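Local coordinates for protein putative carbohydrate-active enzyme (Uncultured organism, PDB 5WH8) that probably hydrolyses O-glycosidic bonds in cellulose, this chain being the glycoside hydrolase family 5 cellulase domain of a longer, multi-modular protein, at residues Y9-L14 and G101-I106; A263-W268 and P310-S315. All coordinates share one frame; numbering follows the deposited sequence.

In the fold
Chain ends that fold back against the N-terminal end of the strands of a TIM barrel are well illustrated here. The family 5 domain is a closed barrel of eight parallel strands, and both contacts lie near that end, away from where active sites of this fold lie. Interaction 1 comes first in sequence order: helix 7-11 and the residues after it meet the start of strand 103-109. Interaction 2 follows, joining the approach to strand 268-273 with the tail after helix 298-307. Their centres are about 13 Å apart, and they touch directly: His10 ND1 lies 2.8 Å from Ser315 OG, a probable hydrogen bond, while Asn11 packs on Tyr313. Just after Ser315, the Cys25-Cys316 disulfide ties the tail covalently to the N-terminal part.

Interaction 1 (Y9-L14 and G101-I106); sequences YHNGKL and GIYCII. With EDO (1,2-ethanediol), chain B.
Tyr103 carries its CG anti to its own carbonyl carbon (chi1 -66°), and Leu14 makes the same choice (chi1 -48°), which sends the two side chains at each other from opposite directions. The Leu14 CD1 methyl then lies over one face of the Tyr103 ring, 3.9 Å from the centroid and 19° off the ring normal, a CH-pi contact offset toward the rim. CD2, the other branch, reaches the phenol oxygen instead, 3.7 Å from Tyr103 OH. Tyr103 OH donates a 2.7 Å hydrogen bond to Gly12 O, approaching in the carbonyl plane on a lone pair, with the acceptor in the plane of the ring. Asn11 CB touches the same oxygen, 3.2 Å from Tyr103 OH, from a position oblique to the ring, although the amide of Asn11 turns to Pro7 O. An ethanediol of chain B, probably from the crystallisation liquor, sits at the ring edge, its O2 taking a 2.9 Å bond from Leu14 N. Gly12, with positive phi, ends helix 7-11 and turns the chain toward the hairpin of strands 15-17 and 20-22. Tyr103, which begins strand 103-109, also packs on Ile62 and Leu143 of the strands on either side, whereas Ile102 and Cys104 face helix 83-100.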
loop_
_atom_site.group_PDB
_atom_site.type_symbol
_atom_site.label_atom_id
_atom_site.label_comp_id
_atom_site.label_asym_id
_atom_site.label_seq_id
_atom_site.Cartn_x
_atom_site.Cartn_y
_atom_site.Cartn_z
ATOM N N TYR A 9 2.457 -10.092 -14.950
ATOM C CA TYR A 9 2.840 -10.576 -16.275
ATOM C C TYR A 9 3.053 -9.407 -17.269
ATOM O O TYR A 9 4.037 -9.402 -18.063
ATOM C CB TYR A 9 1.769 -11.539 -16.775
ATOM C CG TYR A 9 2.039 -12.118 -18.139
ATOM C CD1 TYR A 9 1.625 -11.461 -19.283
ATOM C CD2 TYR A 9 2.718 -13.325 -18.279
ATOM C CE1 TYR A 9 1.877 -12.004 -20.562
ATOM C CE2 TYR A 9 2.974 -13.867 -19.533
ATOM C CZ TYR A 9 2.548 -13.206 -20.666
ATOM O OH TYR A 9 2.821 -13.767 -21.906
ATOM N N HIS A 10 2.145 -8.433 -17.227
ATOM C CA HIS A 10 2.175 -7.304 -18.150
ATOM C C HIS A 10 3.292 -6.306 -17.867
ATOM O O HIS A 10 3.842 -5.721 -18.808
ATOM C CB HIS A 10 0.829 -6.572 -18.132
ATOM C CG HIS A 10 -0.251 -7.265 -18.900
ATOM N ND1 HIS A 10 -0.096 -7.626 -20.220
ATOM C CD2 HIS A 10 -1.503 -7.652 -18.548
ATOM C CE1 HIS A 10 -1.202 -8.214 -20.646
ATOM N NE2 HIS A 10 -2.069 -8.246 -19.651
ATOM N N ASN A 11 3.626 -6.095 -16.591
ATOM C CA ASN A 11 4.534 -5.005 -16.232
ATOM C C ASN A 11 5.859 -5.420 -15.594
ATOM O O ASN A 11 6.801 -4.632 -15.559
ATOM C CB ASN A 11 3.825 -4.029 -15.293
ATOM C CG ASN A 11 2.640 -3.381 -15.930
ATOM O OD1 ASN A 11 2.776 -2.516 -16.786
ATOM N ND2 ASN A 11 1.448 -3.771 -15.492
ATOM N N GLY A 12 5.955 -6.644 -15.099
ATOM C CA GLY A 12 7.208 -7.143 -14.550
ATOM C C GLY A 12 7.712 -6.387 -13.338
ATOM O O GLY A 12 6.925 -5.865 -12.539
ATOM N N LYS A 13 9.031 -6.334 -13.178
ATOM C CA LYS A 13 9.626 -5.618 -12.047
ATOM C C LYS A 13 9.552 -4.111 -12.268
ATOM O O LYS A 13 10.109 -3.585 -13.224
ATOM C CB LYS A 13 11.080 -6.040 -11.827
ATOM C CG LYS A 13 11.696 -5.485 -10.547
ATOM C CD LYS A 13 13.003 -6.223 -10.268
ATOM C CE LYS A 13 13.564 -5.950 -8.891
ATOM N NZ LYS A 13 14.529 -7.028 -8.515
ATOM N N LEU A 14 8.832 -3.429 -11.380
ATOM C CA LEU A 14 8.652 -1.977 -11.449
ATOM C C LEU A 14 9.875 -1.254 -10.855
ATOM O O LEU A 14 10.567 -1.788 -9.972
ATOM C CB LEU A 14 7.376 -1.550 -10.700
ATOM C CG LEU A 14 6.111 -2.342 -11.014
ATOM C CD1 LEU A 14 4.932 -1.914 -10.098
ATOM C CD2 LEU A 14 5.758 -2.213 -12.510
ATOM N N GLY A 101 -0.585 -13.215 -9.874
ATOM C CA GLY A 101 0.053 -12.197 -10.693
ATOM C C GLY A 101 -0.348 -10.775 -10.345
ATOM O O GLY A 101 -0.527 -9.956 -11.250
ATOM N N ILE A 102 -0.503 -10.471 -9.056
ATOM C CA ILE A 102 -0.680 -9.076 -8.631
ATOM C C ILE A 102 0.433 -8.608 -7.712
ATOM O O ILE A 102 1.101 -9.412 -7.034
ATOM C CB ILE A 102 -2.029 -8.822 -7.911
ATOM C CG1 ILE A 102 -2.224 -9.732 -6.697
ATOM C CG2 ILE A 102 -3.197 -8.969 -8.928
ATOM C CD1 ILE A 102 -3.366 -9.249 -5.788
ATOM N N TYR A 103 0.621 -7.303 -7.687
ATOM C CA TYR A 103 1.641 -6.692 -6.840
ATOM C C TYR A 103 1.189 -6.763 -5.367
ATOM O O TYR A 103 -0.009 -6.836 -5.053
ATOM C CB TYR A 103 1.935 -5.242 -7.319
ATOM C CG TYR A 103 2.565 -5.252 -8.691
ATOM C CD1 TYR A 103 3.936 -5.462 -8.838
ATOM C CD2 TYR A 103 1.785 -5.173 -9.844
ATOM C CE1 TYR A 103 4.509 -5.553 -10.081
ATOM C CE2 TYR A 103 2.358 -5.246 -11.092
ATOM C CZ TYR A 103 3.717 -5.439 -11.198
ATOM O OH TYR A 103 4.252 -5.540 -12.462
ATOM N N CYS A 104 2.167 -6.776 -4.462
ATOM C CA CYS A 104 1.896 -6.942 -3.039
ATOM C C CYS A 104 2.714 -5.953 -2.238
ATOM O O CYS A 104 3.943 -5.998 -2.291
ATOM C CB CYS A 104 2.212 -8.370 -2.598
ATOM S SG CYS A 104 1.861 -8.732 -0.875
ATOM N N ILE A 105 2.035 -5.098 -1.477
ATOM C CA ILE A 105 2.719 -4.189 -0.552
ATOM C C ILE A 105 2.771 -4.823 0.822
ATOM O O ILE A 105 1.717 -5.169 1.386
ATOM C CB ILE A 105 2.027 -2.824 -0.428
ATOM C CG1 ILE A 105 1.956 -2.116 -1.776
ATOM C CG2 ILE A 105 2.782 -1.945 0.550
ATOM C CD1 ILE A 105 1.113 -0.840 -1.772
ATOM N N ILE A 106 3.991 -4.981 1.340
ATOM C CA ILE A 106 4.239 -5.366 2.723
ATOM C C ILE A 106 4.337 -4.073 3.510
ATOM O O ILE A 106 5.309 -3.308 3.343
ATOM C CB ILE A 106 5.536 -6.203 2.846
ATOM C CG1 ILE A 106 5.420 -7.476 1.996
ATOM C CG2 ILE A 106 5.817 -6.547 4.315
ATOM C CD1 ILE A 106 6.684 -8.360 1.994
HETATM C C1 EDO B . 9.155 -3.811 -7.385
HETATM O O1 EDO B . 9.252 -3.365 -6.043
HETATM C C2 EDO B . 7.700 -4.068 -7.720
HETATM O O2 EDO B . 7.651 -4.661 -9.007
#

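Interaction 2 (A263-W268 and P310-S315); sequences ARKISW and PKSYES. With EDO (1,2-ethanediol), chain F; EDO (1,2-ethanediol), chain D.
Lys265 NZ meets Ser312 twice: it donates a hydrogen bond of 2.9 Å to Ser312 OG and a weak one of 3.0 Å to Ser312 O. The ammonium group has a further acceptor in O1 of the chain F ethanediol, 2.8 Å from Lys265 NZ and probably left from the crystallisation liquor. The single bend of the lysine chain, at chi2 (71°), redirects an otherwise extended side chain, and its end reaches the serine although its root does not aim there. Ser312 for its part swings OG away from its own N (chi1 -163°), and this oxygen also bonds Gln30 OE1, which leaves it gripped from two residues. Lys265 itself has positive phi, in the Schellman motif that ends the helix leading into the last barrel strand, 268-273. In this TIM barrel that strand closes the cylinder against the first, 32-36, and Trp268 pairs through its backbone with Leu31 and Gly33. Gln30, just before strand 32-36, ties both segments: its NE2 bonds Ile266 O, and its backbone bonds that of Ser312. Farther along the tail, Lys311 CB lies over the centre of the Tyr313 ring, while Lys311 NZ forms a salt bridge with Asp61 OD1, the atom to which Tyr313 OH is also hydrogen-bonded.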
loop_
_atom_site.group_PDB
_atom_site.type_symbol
_atom_site.label_atom_id
_atom_site.label_comp_id
_atom_site.label_asym_id
_atom_site.label_seq_id
_atom_site.Cartn_x
_atom_site.Cartn_y
_atom_site.Cartn_z
ATOM N N ALA A 263 -4.407 12.113 -13.710
ATOM C CA ALA A 263 -3.659 13.054 -14.542
ATOM C C ALA A 263 -2.174 12.980 -14.281
ATOM O O ALA A 263 -1.372 13.308 -15.162
ATOM C CB ALA A 263 -4.159 14.465 -14.313
ATOM N N ARG A 264 -1.817 12.543 -13.075
ATOM C CA ARG A 264 -0.435 12.423 -12.628
ATOM C C ARG A 264 0.075 10.968 -12.614
ATOM O O ARG A 264 1.213 10.697 -12.211
ATOM C CB ARG A 264 -0.323 13.058 -11.248
ATOM C CG ARG A 264 -0.430 14.569 -11.296
ATOM C CD ARG A 264 -0.879 15.203 -10.002
ATOM N NE ARG A 264 -1.094 16.638 -10.206
ATOM C CZ ARG A 264 -2.152 17.168 -10.816
ATOM N NH1 ARG A 264 -3.146 16.404 -11.263
ATOM N NH2 ARG A 264 -2.231 18.489 -10.972
ATOM N N LYS A 265 -0.771 10.039 -13.057
ATOM C CA LYS A 265 -0.428 8.619 -13.101
ATOM C C LYS A 265 0.002 8.069 -11.727
ATOM O O LYS A 265 0.929 7.262 -11.623
ATOM C CB LYS A 265 0.691 8.395 -14.130
ATOM C CG LYS A 265 0.713 7.043 -14.787
ATOM C CD LYS A 265 -0.438 6.864 -15.755
ATOM C CE LYS A 265 -0.187 5.680 -16.683
ATOM N NZ LYS A 265 -1.399 5.348 -17.458
ATOM N N ILE A 266 -0.687 8.514 -10.678
ATOM C CA ILE A 266 -0.372 8.136 -9.298
ATOM C C ILE A 266 -1.204 6.903 -8.912
ATOM O O ILE A 266 -2.434 6.904 -9.050
ATOM C CB ILE A 266 -0.635 9.311 -8.332
ATOM C CG1 ILE A 266 0.406 10.406 -8.574
ATOM C CG2 ILE A 266 -0.607 8.879 -6.856
ATOM C CD1 ILE A 266 0.127 11.700 -7.850
ATOM N N SER A 267 -0.509 5.870 -8.433
ATOM C CA SER A 267 -1.144 4.629 -7.994
ATOM C C SER A 267 -1.910 4.821 -6.690
ATOM O O SER A 267 -1.523 5.660 -5.840
ATOM C CB SER A 267 -0.096 3.522 -7.814
ATOM O OG SER A 267 0.531 3.168 -9.051
ATOM N N TRP A 268 -2.978 4.022 -6.526
ATOM C CA TRP A 268 -3.860 4.143 -5.364
ATOM C C TRP A 268 -4.355 2.810 -4.824
ATOM O O TRP A 268 -4.518 1.837 -5.570
ATOM C CB TRP A 268 -5.054 5.055 -5.690
ATOM C CG TRP A 268 -6.011 4.762 -6.799
ATOM C CD1 TRP A 268 -6.109 5.447 -7.978
ATOM C CD2 TRP A 268 -7.108 3.819 -6.799
ATOM N NE1 TRP A 268 -7.160 4.983 -8.717
ATOM C CE2 TRP A 268 -7.792 3.985 -8.026
ATOM C CE3 TRP A 268 -7.571 2.845 -5.893
ATOM C CZ2 TRP A 268 -8.916 3.241 -8.357
ATOM C CZ3 TRP A 268 -8.663 2.094 -6.238
ATOM C CH2 TRP A 268 -9.332 2.299 -7.453
ATOM N N PRO A 310 -10.655 0.731 -17.832
ATOM C CA PRO A 310 -9.483 0.203 -18.548
ATOM C C PRO A 310 -8.189 0.369 -17.749
ATOM O O PRO A 310 -8.007 1.377 -17.060
ATOM C CB PRO A 310 -9.447 1.045 -19.823
ATOM C CG PRO A 310 -10.864 1.444 -20.038
ATOM C CD PRO A 310 -11.460 1.628 -18.678
ATOM N N LYS A 311 -7.316 -0.627 -17.838
ATOM C CA LYS A 311 -6.024 -0.577 -17.152
ATOM C C LYS A 311 -5.244 0.668 -17.511
ATOM O O LYS A 311 -5.194 1.090 -18.677
ATOM C CB LYS A 311 -5.181 -1.804 -17.483
ATOM C CG LYS A 311 -5.743 -3.143 -17.049
ATOM C CD LYS A 311 -5.970 -3.210 -15.537
ATOM C CE LYS A 311 -6.302 -4.612 -15.090
ATOM N NZ LYS A 311 -6.651 -4.683 -13.652
ATOM N N SER A 312 -4.603 1.234 -16.496
ATOM C CA SER A 312 -3.798 2.436 -16.640
ATOM C C SER A 312 -2.314 2.064 -16.826
ATOM O O SER A 312 -1.400 2.585 -16.168
ATOM C CB SER A 312 -3.991 3.344 -15.435
ATOM O OG SER A 312 -3.556 4.649 -15.717
ATOM N N TYR A 313 -2.106 1.136 -17.751
ATOM C CA TYR A 313 -0.782 0.748 -18.195
ATOM C C TYR A 313 -0.914 0.055 -19.533
ATOM O O TYR A 313 -2.012 -0.350 -19.936
ATOM C CB TYR A 313 -0.083 -0.162 -17.179
ATOM C CG TYR A 313 -0.884 -1.315 -16.602
ATOM C CD1 TYR A 313 -1.046 -2.516 -17.292
ATOM C CD2 TYR A 313 -1.441 -1.210 -15.341
ATOM C CE1 TYR A 313 -1.746 -3.586 -16.732
ATOM C CE2 TYR A 313 -2.148 -2.257 -14.780
ATOM C CZ TYR A 313 -2.302 -3.436 -15.464
ATOM O OH TYR A 313 -3.010 -4.495 -14.895
ATOM N N GLU A 314 0.216 -0.063 -20.224
ATOM C CA GLU A 314 0.290 -0.781 -21.483
ATOM C C GLU A 314 1.264 -1.938 -21.314
ATOM O O GLU A 314 2.355 -1.775 -20.779
ATOM C CB GLU A 314 0.736 0.163 -22.612
ATOM C CG GLU A 314 0.929 -0.496 -23.961
ATOM C CD GLU A 314 1.485 0.475 -24.988
ATOM O OE1 GLU A 314 2.628 0.272 -25.445
ATOM O OE2 GLU A 314 0.781 1.449 -25.327
ATOM N N SER A 315 0.863 -3.119 -21.754
ATOM C CA SER A 315 1.683 -4.301 -21.569
ATOM C C SER A 315 3.079 -4.144 -22.168
ATOM O O SER A 315 3.257 -3.459 -23.183
ATOM C CB SER A 315 0.995 -5.505 -22.209
ATOM O OG SER A 315 1.763 -6.681 -22.041
HETATM C C1 EDO F . -1.416 3.798 -20.907
HETATM O O1 EDO F . -0.665 3.778 -19.690
HETATM C C2 EDO F . -2.879 3.524 -20.596
HETATM O O2 EDO F . -3.410 4.596 -19.804
HETATM C C1 EDO D . -10.072 5.222 -12.688
HETATM O O1 EDO D . -9.459 5.911 -13.802
HETATM C C2 EDO D . -9.575 5.828 -11.379
HETATM O O2 EDO D . -8.145 5.754 -11.314
#